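PDB 3C8U: fructokinase from Silicibacter sp., which probably transfers a phosphate group from ATP to fructose. Local coordinates for residues Q9-R14 with V150-E155; N40-A45 with V126-G131; G131-F136 with L188-A193; R164-W169 with L174-A179. All coordinates share one frame; numbering follows the deposited sequence. Where two conformers were deposited one is given.

Contact 1: Q9-R14 with V150-E155; sequences QGVLER and VSIRLE
Helix 9-14 runs roughly antiparallel to strand 150-154, at 153° and 9.2 Å between axes. Their nearest CA atoms are those of Val-11 and Val-150, 6.6 Å apart. The contact is small and almost wholly apolar. Val-11 presents CG2, the methyl beside its backbone N. This methyl lies 4.0 Å from CD1 of Ile-152, and the two side chains cross at about a right angle. The same CG2 comes within 4.3 Å of Val-150 CG1, the branch anti to the backbone N of Val-150 (chi1 -179°). The other branch of Val-150, CG2, packs 3.7 Å from CB of Arg-14. Strand 150-154 belongs to the parallel sheet, strand order 2-3-1-4-5, of what is probably a P-loop kinase fold, and helix 4-14 covers one of its faces. Val-25 of strand 23-28 touches Val-11, Val-150 and Ile-152, and Leu-46 of helix 36-48 also packs on Val-11. Arg-14 touches the strand through CB, while its extended chain carries the guanidinium back along the helix. There NH1 donates to Gly-10 O at 3.0 Å. The carbonyl oxygen lies in the guanidinium plane, but the donor sits above the carbonyl plane.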
loop_
_atom_site.group_PDB
_atom_site.type_symbol
_atom_site.label_atom_id
_atom_site.label_comp_id
_atom_site.label_asym_id
_atom_site.label_seq_id
_atom_site.Cartn_x
_atom_site.Cartn_y
_atom_site.Cartn_z
ATOM N N GLN A 9 13.833 3.555 13.731
ATOM C CA GLN A 9 14.249 2.977 15.015
ATOM C C GLN A 9 13.073 2.262 15.676
ATOM O O GLN A 9 13.225 1.158 16.187
ATOM C CB GLN A 9 14.845 4.041 15.950
ATOM C CG GLN A 9 15.117 3.542 17.367
ATOM C CD GLN A 9 16.205 2.455 17.477
ATOM O OE1 GLN A 9 17.003 2.269 16.580
ATOM N NE2 GLN A 9 16.215 1.735 18.593
ATOM N N GLY A 10 11.892 2.858 15.548
ATOM C CA GLY A 10 10.675 2.280 16.120
ATOM C C GLY A 10 10.295 0.957 15.488
ATOM O O GLY A 10 9.882 0.000 16.150
ATOM N N VAL A 11 10.498 0.875 14.179
ATOM C CA VAL A 11 10.271 -0.374 13.452
ATOM C C VAL A 11 11.264 -1.413 13.922
ATOM O O VAL A 11 10.895 -2.544 14.286
ATOM C CB VAL A 11 10.359 -0.180 11.905
ATOM C CG1 VAL A 11 10.379 -1.543 11.178
ATOM C CG2 VAL A 11 9.193 0.695 11.453
ATOM N N LEU A 12 12.526 -1.010 14.005
ATOM C CA LEU A 12 13.579 -1.959 14.384
ATOM C C LEU A 12 13.337 -2.579 15.768
ATOM O O LEU A 12 13.564 -3.766 15.990
ATOM C CB LEU A 12 14.971 -1.318 14.356
ATOM C CG LEU A 12 15.550 -0.985 12.983
ATOM C CD1 LEU A 12 16.935 -0.369 13.123
ATOM C CD2 LEU A 12 15.603 -2.224 12.126
ATOM N N GLU A 13 12.885 -1.765 16.687
ATOM C CA GLU A 13 12.683 -2.185 18.084
ATOM C C GLU A 13 11.568 -3.186 18.171
ATOM O O GLU A 13 11.476 -3.947 19.128
ATOM C CB GLU A 13 12.294 -1.010 18.997
ATOM C CG GLU A 13 13.355 0.027 19.122
ATOM C CD GLU A 13 12.871 1.224 19.910
ATOM O OE1 GLU A 13 11.653 1.323 20.170
ATOM O OE2 GLU A 13 13.720 2.068 20.216
ATOM N N ARG A 14 10.696 -3.136 17.192
ATOM C CA ARG A 14 9.480 -3.958 17.213
ATOM C C ARG A 14 9.626 -5.247 16.422
ATOM O O ARG A 14 8.833 -6.182 16.567
ATOM C CB ARG A 14 8.283 -3.158 16.737
ATOM C CG ARG A 14 7.891 -2.078 17.726
ATOM C CD ARG A 14 6.772 -1.220 17.115
ATOM N NE ARG A 14 6.169 -0.268 18.063
ATOM C CZ ARG A 14 6.781 0.807 18.534
ATOM N NH1 ARG A 14 8.037 1.082 18.197
ATOM N NH2 ARG A 14 6.136 1.604 19.377
ATOM N N VAL A 150 5.039 -5.494 11.906
ATOM C CA VAL A 150 4.912 -4.106 12.364
ATOM C C VAL A 150 3.985 -3.422 11.370
ATOM O O VAL A 150 4.021 -3.690 10.172
ATOM C CB VAL A 150 6.272 -3.335 12.451
ATOM C CG1 VAL A 150 6.084 -1.883 12.956
ATOM C CG2 VAL A 150 7.309 -4.103 13.321
ATOM N N SER A 151 3.120 -2.581 11.875
ATOM C CA SER A 151 2.226 -1.825 11.014
ATOM C C SER A 151 2.277 -0.339 11.310
ATOM O O SER A 151 2.411 0.123 12.471
ATOM C CB SER A 151 0.800 -2.345 11.134
ATOM O OG SER A 151 0.226 -1.897 12.355
ATOM N N ILE A 152 2.201 0.390 10.207
ATOM C CA ILE A 152 2.278 1.846 10.169
ATOM C C ILE A 152 1.095 2.411 9.393
ATOM O O ILE A 152 0.825 2.028 8.256
ATOM C CB ILE A 152 3.564 2.363 9.467
ATOM C CG1 ILE A 152 4.815 1.707 10.045
ATOM C CG2 ILE A 152 3.624 3.925 9.526
ATOM C CD1 ILE A 152 6.087 1.898 9.217
ATOM N N ARG A 153 0.400 3.337 10.030
ATOM C CA ARG A 153 -0.614 4.126 9.352
ATOM C C ARG A 153 -0.065 5.498 9.029
ATOM O O ARG A 153 0.471 6.201 9.888
ATOM C CB ARG A 153 -1.890 4.245 10.175
ATOM C CG ARG A 153 -2.788 5.399 9.697
ATOM C CD ARG A 153 -4.096 5.423 10.472
ATOM N NE ARG A 153 -4.948 4.333 10.047
ATOM C CZ ARG A 153 -5.253 3.290 10.798
ATOM N NH1 ARG A 153 -4.798 3.234 12.054
ATOM N NH2 ARG A 153 -6.032 2.323 10.300
ATOM N N LEU A 154 -0.157 5.822 7.744
ATOM C CA LEU A 154 0.139 7.153 7.220
ATOM C C LEU A 154 -1.143 7.982 7.313
ATOM O O LEU A 154 -2.114 7.732 6.638
ATOM C CB LEU A 154 0.680 7.054 5.784
ATOM C CG LEU A 154 0.944 8.340 4.999
ATOM C CD1 LEU A 154 1.640 9.398 5.849
ATOM C CD2 LEU A 154 1.757 8.023 3.723
ATOM N N GLU A 155 -1.142 8.934 8.230
ATOM C CA GLU A 155 -2.321 9.764 8.514
ATOM C C GLU A 155 -2.255 11.131 7.833
ATOM O O GLU A 155 -1.388 11.944 8.118
ATOM C CB GLU A 155 -2.433 9.978 10.021
ATOM C CG GLU A 155 -3.720 10.542 10.428
ATOM C CD GLU A 155 -4.746 9.473 10.505
ATOM O OE1 GLU A 155 -4.519 8.519 11.278
ATOM O OE2 GLU A 155 -5.761 9.579 9.786
#

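Contact 2: N40-A45 with V126-G131; sequences NPLAAA and VAIIEG
Leu-42 and Ala-43 lie on the helix that follows the apparent P-loop (Walker A) of this kinase, and both pack on Ile-128 of the neighbouring strand 126-131. The strand is part of the central parallel sheet, next to the strand that leads into the P-loop. Ala-43 and Ile-128 are the nearest pair, with CA atoms 7.1 Å apart. One methyl, Ile-128 CD1, makes the whole apolar contact. CG1 of Ile-128 stands anti to the carbonyl carbon (chi1 -60°) and the chain then extends, which carries CD1 up to the helix. The methyl comes to 3.7 Å from Ala-43 N and 3.8 Å from Ala-43 CB. It therefore packs on backbone as well as side chain. Leu-42 packs on the same methyl: its CD2 lies 3.9 Å from Ile-128 CD1, and the two side chains meet at a slant. Leu-7 of helix 4-14 also touches Leu-42. The helix is kinked here, because the ring nitrogen of Pro-41 has no hydrogen to give to the preceding turn.

The polar part lies nearer the P-loop. Glu-130 points toward the helix, and both oxygens of its carboxylate have partners. OE1 is hydrogen-bonded to Ser-39 OG and OE2 to Ser-36 OG, the serine of the apparent Walker A motif. A water adds a link between the segments: it donates to Glu-130 OE2 at 2.8 Å and accepts from Asn-40 ND2 at 3.1 Å.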
loop_
_atom_site.group_PDB
_atom_site.type_symbol
_atom_site.label_atom_id
_atom_site.label_comp_id
_atom_site.label_asym_id
_atom_site.label_seq_id
_atom_site.Cartn_x
_atom_site.Cartn_y
_atom_site.Cartn_z
ATOM N N ASN A 40 9.823 4.177 0.761
ATOM C CA ASN A 40 11.146 4.029 0.143
ATOM C C ASN A 40 12.307 4.543 1.026
ATOM O O ASN A 40 13.298 3.821 1.227
ATOM C CB ASN A 40 11.156 4.599 -1.271
ATOM C CG ASN A 40 10.455 3.673 -2.219
ATOM O OD1 ASN A 40 11.016 2.665 -2.591
ATOM N ND2 ASN A 40 9.188 3.956 -2.537
ATOM N N PRO A 41 12.180 5.766 1.584
ATOM C CA PRO A 41 13.221 6.205 2.490
ATOM C C PRO A 41 13.311 5.362 3.759
ATOM O O PRO A 41 14.392 5.172 4.290
ATOM C CB PRO A 41 12.796 7.637 2.835
ATOM C CG PRO A 41 12.065 8.094 1.614
ATOM C CD PRO A 41 11.253 6.868 1.271
ATOM N N LEU A 42 12.170 4.829 4.183
ATOM C CA LEU A 42 12.136 3.931 5.347
ATOM C C LEU A 42 12.884 2.643 5.040
ATOM O O LEU A 42 13.631 2.156 5.874
ATOM C CB LEU A 42 10.700 3.625 5.806
ATOM C CG LEU A 42 10.613 2.590 6.952
ATOM C CD1 LEU A 42 11.252 3.115 8.251
ATOM C CD2 LEU A 42 9.178 2.116 7.203
ATOM N N ALA A 43 12.680 2.112 3.822
ATOM C CA ALA A 43 13.402 0.918 3.362
ATOM C C ALA A 43 14.909 1.156 3.385
ATOM O O ALA A 43 15.706 0.295 3.795
ATOM C CB ALA A 43 12.911 0.451 1.903
ATOM N N ALA A 44 15.300 2.350 2.971
ATOM C CA ALA A 44 16.722 2.690 2.845
ATOM C C ALA A 44 17.343 2.846 4.250
ATOM O O ALA A 44 18.467 2.458 4.498
ATOM C CB ALA A 44 16.897 3.982 2.012
ATOM N N ALA A 45 16.552 3.395 5.156
ATOM C CA ALA A 45 16.993 3.665 6.529
ATOM C C ALA A 45 17.224 2.346 7.246
ATOM O O ALA A 45 18.231 2.159 7.928
ATOM C CB ALA A 45 15.971 4.536 7.275
ATOM N N VAL A 126 13.370 -7.732 5.137
ATOM C CA VAL A 126 12.127 -7.049 5.491
ATOM C C VAL A 126 11.443 -6.531 4.241
ATOM O O VAL A 126 12.046 -5.823 3.452
ATOM C CB VAL A 126 12.401 -5.861 6.423
ATOM C CG1 VAL A 126 11.098 -5.068 6.727
ATOM C CG2 VAL A 126 13.090 -6.370 7.715
ATOM N N ALA A 127 10.184 -6.916 4.084
ATOM C CA ALA A 127 9.325 -6.387 3.030
ATOM C C ALA A 127 8.375 -5.384 3.655
ATOM O O ALA A 127 7.637 -5.685 4.607
ATOM C CB ALA A 127 8.536 -7.508 2.320
ATOM N N ILE A 128 8.453 -4.172 3.123
ATOM C CA ILE A 128 7.553 -3.104 3.491
ATOM C C ILE A 128 6.467 -3.146 2.438
ATOM O O ILE A 128 6.702 -2.812 1.280
ATOM C CB ILE A 128 8.194 -1.725 3.504
ATOM C CG1 ILE A 128 9.345 -1.681 4.511
ATOM C CG2 ILE A 128 7.121 -0.636 3.784
ATOM C CD1 ILE A 128 10.123 -0.440 4.387
ATOM N N ILE A 129 5.300 -3.599 2.875
ATOM C CA ILE A 129 4.144 -3.789 1.998
ATOM C C ILE A 129 3.360 -2.499 2.114
ATOM O O ILE A 129 3.034 -2.074 3.211
ATOM C CB ILE A 129 3.249 -4.967 2.449
ATOM C CG1 ILE A 129 4.048 -6.256 2.670
ATOM C CG2 ILE A 129 2.048 -5.181 1.462
ATOM C CD1 ILE A 129 4.906 -6.639 1.547
ATOM N N GLU A 130 3.117 -1.852 0.978
ATOM C CA GLU A 130 2.436 -0.578 0.958
ATOM C C GLU A 130 1.154 -0.663 0.157
ATOM O O GLU A 130 1.093 -1.236 -0.914
ATOM C CB GLU A 130 3.360 0.578 0.500
ATOM C CG GLU A 130 3.617 0.649 -0.960
ATOM C CD GLU A 130 4.368 1.889 -1.393
ATOM O OE1 GLU A 130 4.742 2.707 -0.535
ATOM O OE2 GLU A 130 4.630 2.008 -2.609
ATOM N N GLY A 131 0.105 -0.112 0.746
ATOM C CA GLY A 131 -1.224 -0.055 0.081
ATOM C C GLY A 131 -2.264 0.740 0.830
ATOM O O GLY A 131 -2.035 1.228 1.913
HETATM O O HOH W 1 7.139 2.057 -3.848
#

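Contact 3: G131-F136 with L188-A193; sequences GNYLLF and LANARA
Tyr-133 and Phe-136, in the loop after strand 126-131 of what is probably a P-loop kinase fold, meet Asn-190 and Ala-193 on helix 186-195. The contact joins the loop after an inner strand of the parallel sheet to a helix that lies beyond strand 150-154 in the chain.

At the tyrosine hydroxyl the contact is one of van der Waals packing. Tyr-133 meets Asn-190 through its OH, which lies 3.6 Å from both CB and CG of Asn-190. Ile-194 of the same helix also touches Tyr-133. The ring and the amide planes are 79° apart, so the two flat groups stand nearly upright to each other. Proximity to the amide does not make a bond here. The phenol oxygen is hydrogen-bonded to Gly-78 O, and Asn-190 ND2 makes a weak hydrogen bond to Asn-186 OD1.

Two ring faces are covered from within the loop. Asn-132 CB sits 3.9 Å above the Tyr-133 ring, over its centre. Tyr-133 CD1 lies likewise over the centre of the Phe-136 ring. Pro-80 touches both aromatic side chains. Asn-132 OD1 is hydrogen-bonded to NZ of Lys-35, the lysine of the apparent P-loop.

Phe-136 meets the helix with a ring edge. Its CG is anti to the backbone N (chi1 -170°), which directs the ring toward the helix. Its CE1 comes to 3.5 Å from Ala-193 O, which lies at the ring edge near its plane.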
loop_
_atom_site.group_PDB
_atom_site.type_symbol
_atom_site.label_atom_id
_atom_site.label_comp_id
_atom_site.label_asym_id
_atom_site.label_seq_id
_atom_site.Cartn_x
_atom_site.Cartn_y
_atom_site.Cartn_z
ATOM N N GLY A 131 0.105 -0.112 0.746
ATOM C CA GLY A 131 -1.224 -0.055 0.081
ATOM C C GLY A 131 -2.264 0.740 0.830
ATOM O O GLY A 131 -2.035 1.228 1.913
ATOM N N ASN A 132 -3.454 0.803 0.267
ATOM C CA ASN A 132 -4.539 1.557 0.878
ATOM C C ASN A 132 -5.341 0.758 1.903
ATOM O O ASN A 132 -6.001 1.334 2.750
ATOM C CB ASN A 132 -5.451 2.115 -0.222
ATOM C CG ASN A 132 -4.721 3.089 -1.127
ATOM O OD1 ASN A 132 -3.906 3.901 -0.652
ATOM N ND2 ASN A 132 -4.991 3.022 -2.406
ATOM N N TYR A 133 -5.303 -0.574 1.783
ATOM C CA TYR A 133 -6.208 -1.459 2.543
ATOM C C TYR A 133 -5.519 -2.450 3.464
ATOM O O TYR A 133 -5.978 -3.582 3.595
ATOM C CB TYR A 133 -7.150 -2.214 1.581
ATOM C CG TYR A 133 -7.872 -1.259 0.653
ATOM C CD1 TYR A 133 -8.753 -0.307 1.160
ATOM C CD2 TYR A 133 -7.648 -1.278 -0.713
ATOM C CE1 TYR A 133 -9.394 0.592 0.320
ATOM C CE2 TYR A 133 -8.287 -0.381 -1.554
ATOM C CZ TYR A 133 -9.156 0.546 -1.035
ATOM O OH TYR A 133 -9.789 1.441 -1.881
ATOM N N LEU A 134 -4.448 -1.996 4.130
ATOM C CA LEU A 134 -3.628 -2.873 4.970
ATOM C C LEU A 134 -4.032 -2.902 6.431
ATOM O O LEU A 134 -3.566 -3.754 7.193
ATOM C CB LEU A 134 -2.145 -2.541 4.826
ATOM C CG LEU A 134 -1.594 -2.597 3.375
ATOM C CD1 LEU A 134 -0.052 -2.518 3.443
ATOM C CD2 LEU A 134 -2.068 -3.830 2.547
ATOM N N LEU A 135 -4.924 -1.976 6.776
ATOM C CA LEU A 135 -5.446 -1.789 8.142
ATOM C C LEU A 135 -6.950 -1.537 8.058
ATOM O O LEU A 135 -7.516 -0.630 8.660
ATOM C CB LEU A 135 -4.728 -0.634 8.854
ATOM C CG LEU A 135 -3.269 -0.945 9.253
ATOM C CD1 LEU A 135 -2.581 0.238 9.927
ATOM C CD2 LEU A 135 -3.148 -2.204 10.128
ATOM N N PHE A 136 -7.562 -2.351 7.222
ATOM C CA PHE A 136 -8.939 -2.132 6.751
ATOM C C PHE A 136 -9.930 -3.150 7.315
ATOM O O PHE A 136 -9.837 -4.366 7.098
ATOM C CB PHE A 136 -8.908 -2.143 5.210
ATOM C CG PHE A 136 -10.178 -1.712 4.557
ATOM C CD1 PHE A 136 -10.656 -0.414 4.701
ATOM C CD2 PHE A 136 -10.873 -2.594 3.736
ATOM C CE1 PHE A 136 -11.825 -0.016 4.064
ATOM C CE2 PHE A 136 -12.060 -2.208 3.101
ATOM C CZ PHE A 136 -12.539 -0.928 3.267
ATOM N N LEU A 188 -11.773 9.652 -3.532
ATOM C CA LEU A 188 -12.144 10.295 -2.246
ATOM C C LEU A 188 -13.156 9.435 -1.501
ATOM O O LEU A 188 -13.165 9.399 -0.278
ATOM C CB LEU A 188 -12.682 11.738 -2.404
ATOM C CG LEU A 188 -11.716 12.929 -2.201
ATOM C CD1 LEU A 188 -12.544 14.174 -1.826
ATOM C CD2 LEU A 188 -10.605 12.702 -1.150
ATOM N N ALA A 189 -13.991 8.729 -2.261
ATOM C CA ALA A 189 -14.964 7.806 -1.674
ATOM C C ALA A 189 -14.188 6.682 -0.988
ATOM O O ALA A 189 -14.543 6.207 0.097
ATOM C CB ALA A 189 -15.933 7.227 -2.744
ATOM N N ASN A 190 -13.100 6.293 -1.628
ATOM C CA ASN A 190 -12.234 5.207 -1.088
ATOM C C ASN A 190 -11.530 5.685 0.174
ATOM O O ASN A 190 -11.420 4.981 1.170
ATOM C CB ASN A 190 -11.214 4.742 -2.137
ATOM C CG ASN A 190 -11.877 4.009 -3.313
ATOM O OD1 ASN A 190 -13.002 3.508 -3.203
ATOM N ND2 ASN A 190 -11.217 4.034 -4.459
ATOM N N ALA A 191 -11.063 6.926 0.099
ATOM C CA ALA A 191 -10.354 7.552 1.233
ATOM C C ALA A 191 -11.287 7.556 2.423
ATOM O O ALA A 191 -10.908 7.283 3.540
ATOM C CB ALA A 191 -9.870 8.974 0.902
ATOM N N ARG A 192 -12.550 7.800 2.119
ATOM C CA ARG A 192 -13.594 7.915 3.122
ATOM C C ARG A 192 -13.903 6.537 3.725
ATOM O O ARG A 192 -14.019 6.389 4.953
ATOM C CB ARG A 192 -14.851 8.565 2.503
ATOM C CG ARG A 192 -15.727 9.339 3.459
ATOM C CD ARG A 192 -16.468 10.537 2.776
ATOM N NE ARG A 192 -16.940 10.246 1.425
ATOM C CZ ARG A 192 -16.445 10.811 0.322
ATOM N NH1 ARG A 192 -15.466 11.709 0.411
ATOM N NH2 ARG A 192 -16.928 10.482 -0.874
ATOM N N ALA A 193 -14.030 5.527 2.858
ATOM C CA ALA A 193 -14.291 4.127 3.301
ATOM C C ALA A 193 -13.164 3.638 4.211
ATOM O O ALA A 193 -13.365 2.910 5.202
ATOM C CB ALA A 193 -14.426 3.162 2.062
#

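Contact 4: R164-W169 with L174-A179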
loop_
_atom_site.group_PDB
_atom_site.type_symbol
_atom_site.label_atom_id
_atom_site.label_comp_id
_atom_site.label_asym_id
_atom_site.label_seq_id
_atom_site.Cartn_x
_atom_site.Cartn_y
_atom_site.Cartn_z
ATOM N N ARG A 164 -4.504 17.108 -2.995
ATOM C CA ARG A 164 -3.424 16.375 -3.658
ATOM C C ARG A 164 -3.945 15.582 -4.814
ATOM O O ARG A 164 -3.325 15.504 -5.865
ATOM C CB ARG A 164 -2.711 15.466 -2.678
ATOM C CG ARG A 164 -2.052 16.251 -1.645
ATOM C CD ARG A 164 -1.030 15.428 -0.955
ATOM N NE ARG A 164 -0.697 15.974 0.346
ATOM C CZ ARG A 164 -0.191 15.254 1.337
ATOM N NH1 ARG A 164 0.024 13.946 1.172
ATOM N NH2 ARG A 164 0.078 15.847 2.489
ATOM N N LEU A 165 -5.151 15.064 -4.633
ATOM C CA LEU A 165 -5.834 14.308 -5.688
ATOM C C LEU A 165 -6.251 15.207 -6.835
ATOM O O LEU A 165 -6.160 14.825 -7.998
ATOM C CB LEU A 165 -7.024 13.522 -5.130
ATOM C CG LEU A 165 -6.570 12.321 -4.286
ATOM C CD1 LEU A 165 -7.702 11.716 -3.443
ATOM C CD2 LEU A 165 -5.921 11.279 -5.161
ATOM N N VAL A 166 -6.681 16.424 -6.519
ATOM C CA VAL A 166 -7.097 17.345 -7.597
ATOM C C VAL A 166 -5.872 17.690 -8.440
ATOM O O VAL A 166 -5.920 17.628 -9.662
ATOM C CB VAL A 166 -7.829 18.588 -7.085
ATOM C CG1 VAL A 166 -8.000 19.648 -8.193
ATOM C CG2 VAL A 166 -9.199 18.172 -6.544
ATOM N N GLN A 167 -4.771 17.987 -7.774
ATOM C CA GLN A 167 -3.512 18.275 -8.483
ATOM C C GLN A 167 -3.113 17.119 -9.390
ATOM O O GLN A 167 -2.677 17.319 -10.540
ATOM C CB GLN A 167 -2.368 18.618 -7.532
ATOM C CG GLN A 167 -1.142 19.227 -8.270
ATOM C CD GLN A 167 -1.487 20.473 -9.110
ATOM O OE1 GLN A 167 -1.924 21.497 -8.579
ATOM N NE2 GLN A 167 -1.271 20.386 -10.427
ATOM N N ARG A 168 -3.325 15.916 -8.887
ATOM C CA ARG A 168 -2.981 14.705 -9.650
ATOM C C ARG A 168 -3.704 14.741 -10.973
ATOM O O ARG A 168 -3.124 14.567 -12.032
ATOM C CB ARG A 168 -3.332 13.422 -8.872
ATOM C CG ARG A 168 -3.268 12.147 -9.699
ATOM C CD ARG A 168 -3.004 10.925 -8.809
ATOM N NE ARG A 168 -4.203 10.125 -8.536
ATOM C CZ ARG A 168 -4.253 9.156 -7.619
ATOM N NH1 ARG A 168 -3.188 8.890 -6.873
ATOM N NH2 ARG A 168 -5.369 8.468 -7.426
ATOM N N TRP A 169 -4.981 15.054 -10.897
ATOM C CA TRP A 169 -5.841 15.013 -12.062
ATOM C C TRP A 169 -5.577 16.209 -12.971
ATOM O O TRP A 169 -5.760 16.145 -14.200
ATOM C CB TRP A 169 -7.303 14.869 -11.652
ATOM C CG TRP A 169 -7.522 13.495 -11.137
ATOM C CD1 TRP A 169 -7.668 13.110 -9.835
ATOM C CD2 TRP A 169 -7.507 12.298 -11.911
ATOM N NE1 TRP A 169 -7.782 11.740 -9.758
ATOM C CE2 TRP A 169 -7.693 11.218 -11.021
ATOM C CE3 TRP A 169 -7.375 12.033 -13.277
ATOM C CZ2 TRP A 169 -7.755 9.886 -11.455
ATOM C CZ3 TRP A 169 -7.444 10.707 -13.710
ATOM C CH2 TRP A 169 -7.630 9.653 -12.798
ATOM N N LEU A 174 -6.491 17.326 -17.030
ATOM C CA LEU A 174 -7.884 17.681 -16.718
ATOM C C LEU A 174 -7.924 19.150 -16.330
ATOM O O LEU A 174 -6.979 19.670 -15.766
ATOM C CB LEU A 174 -8.429 16.829 -15.552
ATOM C CG LEU A 174 -8.705 15.342 -15.795
ATOM C CD1 LEU A 174 -9.900 14.876 -14.945
ATOM C CD2 LEU A 174 -8.966 15.063 -17.268
ATOM N N ASN A 175 -9.012 19.813 -16.670
ATOM C CA ASN A 175 -9.279 21.126 -16.112
ATOM C C ASN A 175 -9.778 21.010 -14.687
ATOM O O ASN A 175 -10.075 19.927 -14.195
ATOM C CB ASN A 175 -10.237 21.960 -16.957
ATOM C CG ASN A 175 -11.671 21.480 -16.892
ATOM O OD1 ASN A 175 -12.122 20.924 -15.890
ATOM N ND2 ASN A 175 -12.407 21.716 -17.969
ATOM N N HIS A 176 -9.860 22.153 -14.027
ATOM C CA HIS A 176 -10.000 22.159 -12.577
ATOM C C HIS A 176 -11.342 21.533 -12.148
ATOM O O HIS A 176 -11.405 20.711 -11.213
ATOM C CB HIS A 176 -9.830 23.555 -11.988
ATOM C CG HIS A 176 -9.941 23.567 -10.508
ATOM N ND1 HIS A 176 -11.129 23.833 -9.856
ATOM C CD2 HIS A 176 -9.050 23.241 -9.551
ATOM C CE1 HIS A 176 -10.948 23.702 -8.554
ATOM N NE2 HIS A 176 -9.702 23.325 -8.343
ATOM N N ASP A 177 -12.388 21.912 -12.851
ATOM C CA ASP A 177 -13.743 21.397 -12.591
ATOM C C ASP A 177 -13.741 19.886 -12.673
ATOM O O ASP A 177 -14.272 19.179 -11.824
ATOM C CB ASP A 177 -14.717 21.869 -13.661
ATOM C CG ASP A 177 -15.210 23.287 -13.446
ATOM O OD1 ASP A 177 -15.085 23.828 -12.318
ATOM O OD2 ASP A 177 -15.745 23.856 -14.432
ATOM N N ALA A 178 -13.144 19.424 -13.755
ATOM C CA ALA A 178 -13.099 17.992 -14.069
ATOM C C ALA A 178 -12.258 17.237 -13.074
ATOM O O ALA A 178 -12.566 16.098 -12.727
ATOM C CB ALA A 178 -12.577 17.749 -15.493
ATOM N N ALA A 179 -11.179 17.879 -12.639
ATOM C CA ALA A 179 -10.203 17.245 -11.770
ATOM C C ALA A 179 -10.859 17.055 -10.401
ATOM O O ALA A 179 -10.728 16.033 -9.746
ATOM C CB ALA A 179 -8.916 18.096 -11.636
#
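The indole of Trp-169 lies beside Leu-174, the two side chains pointing the same way, with Trp-169 CE3 4.2 Å from Leu-174 CD1. The two residues belong to a helical hairpin: a short turn joins helix 158-171 to helix 176-184, which runs back at a slant. This position in the chain is consistent with the lid region of P-loop kinases. The other flat group that crosses the contact is the His-176 imidazole, whose CD2 comes to 4.0 Å from Val-166 CG1.

Ala-179 fits against the first helix with its small CB. It lies 3.6 Å from Trp-169 CB and also meets Val-166 CG1, the methyl anti to the backbone N (chi1 169°). The backbone closes the turn. Leu-174 N donates to Trp-169 O at 3.2 Å, in the carbonyl plane though bent at 143°. Leu-174 CB crowds the same oxygen at 3.1 Å, a tight packing contact. The second helix starts with Asn-175 as N-cap: its OD1 accepts from Ala-178 N at 2.8 Å, nearly in line with the side-chain C=O bond.

Contacts 1 and 2 are neighbours in one core, with centres about 10 Å apart. Ile-152 CD1 and Leu-42 CD2 meet at 3.7 Å, and both contacts involve strands of the central sheet. Contact 2 passes into contact 3 through the shared Gly-131, at the end of strand 126-131. Their centres are about 19 Å apart. Both border the apparent P-loop, which probably forms the nucleotide site. Contact 4 is nested within the chain loop closed by contact 3, and Leu-188 CD2 packs 3.8 Å from Leu-165 CD1. Contact 4 is remote from contact 1, about 32 Å between centres.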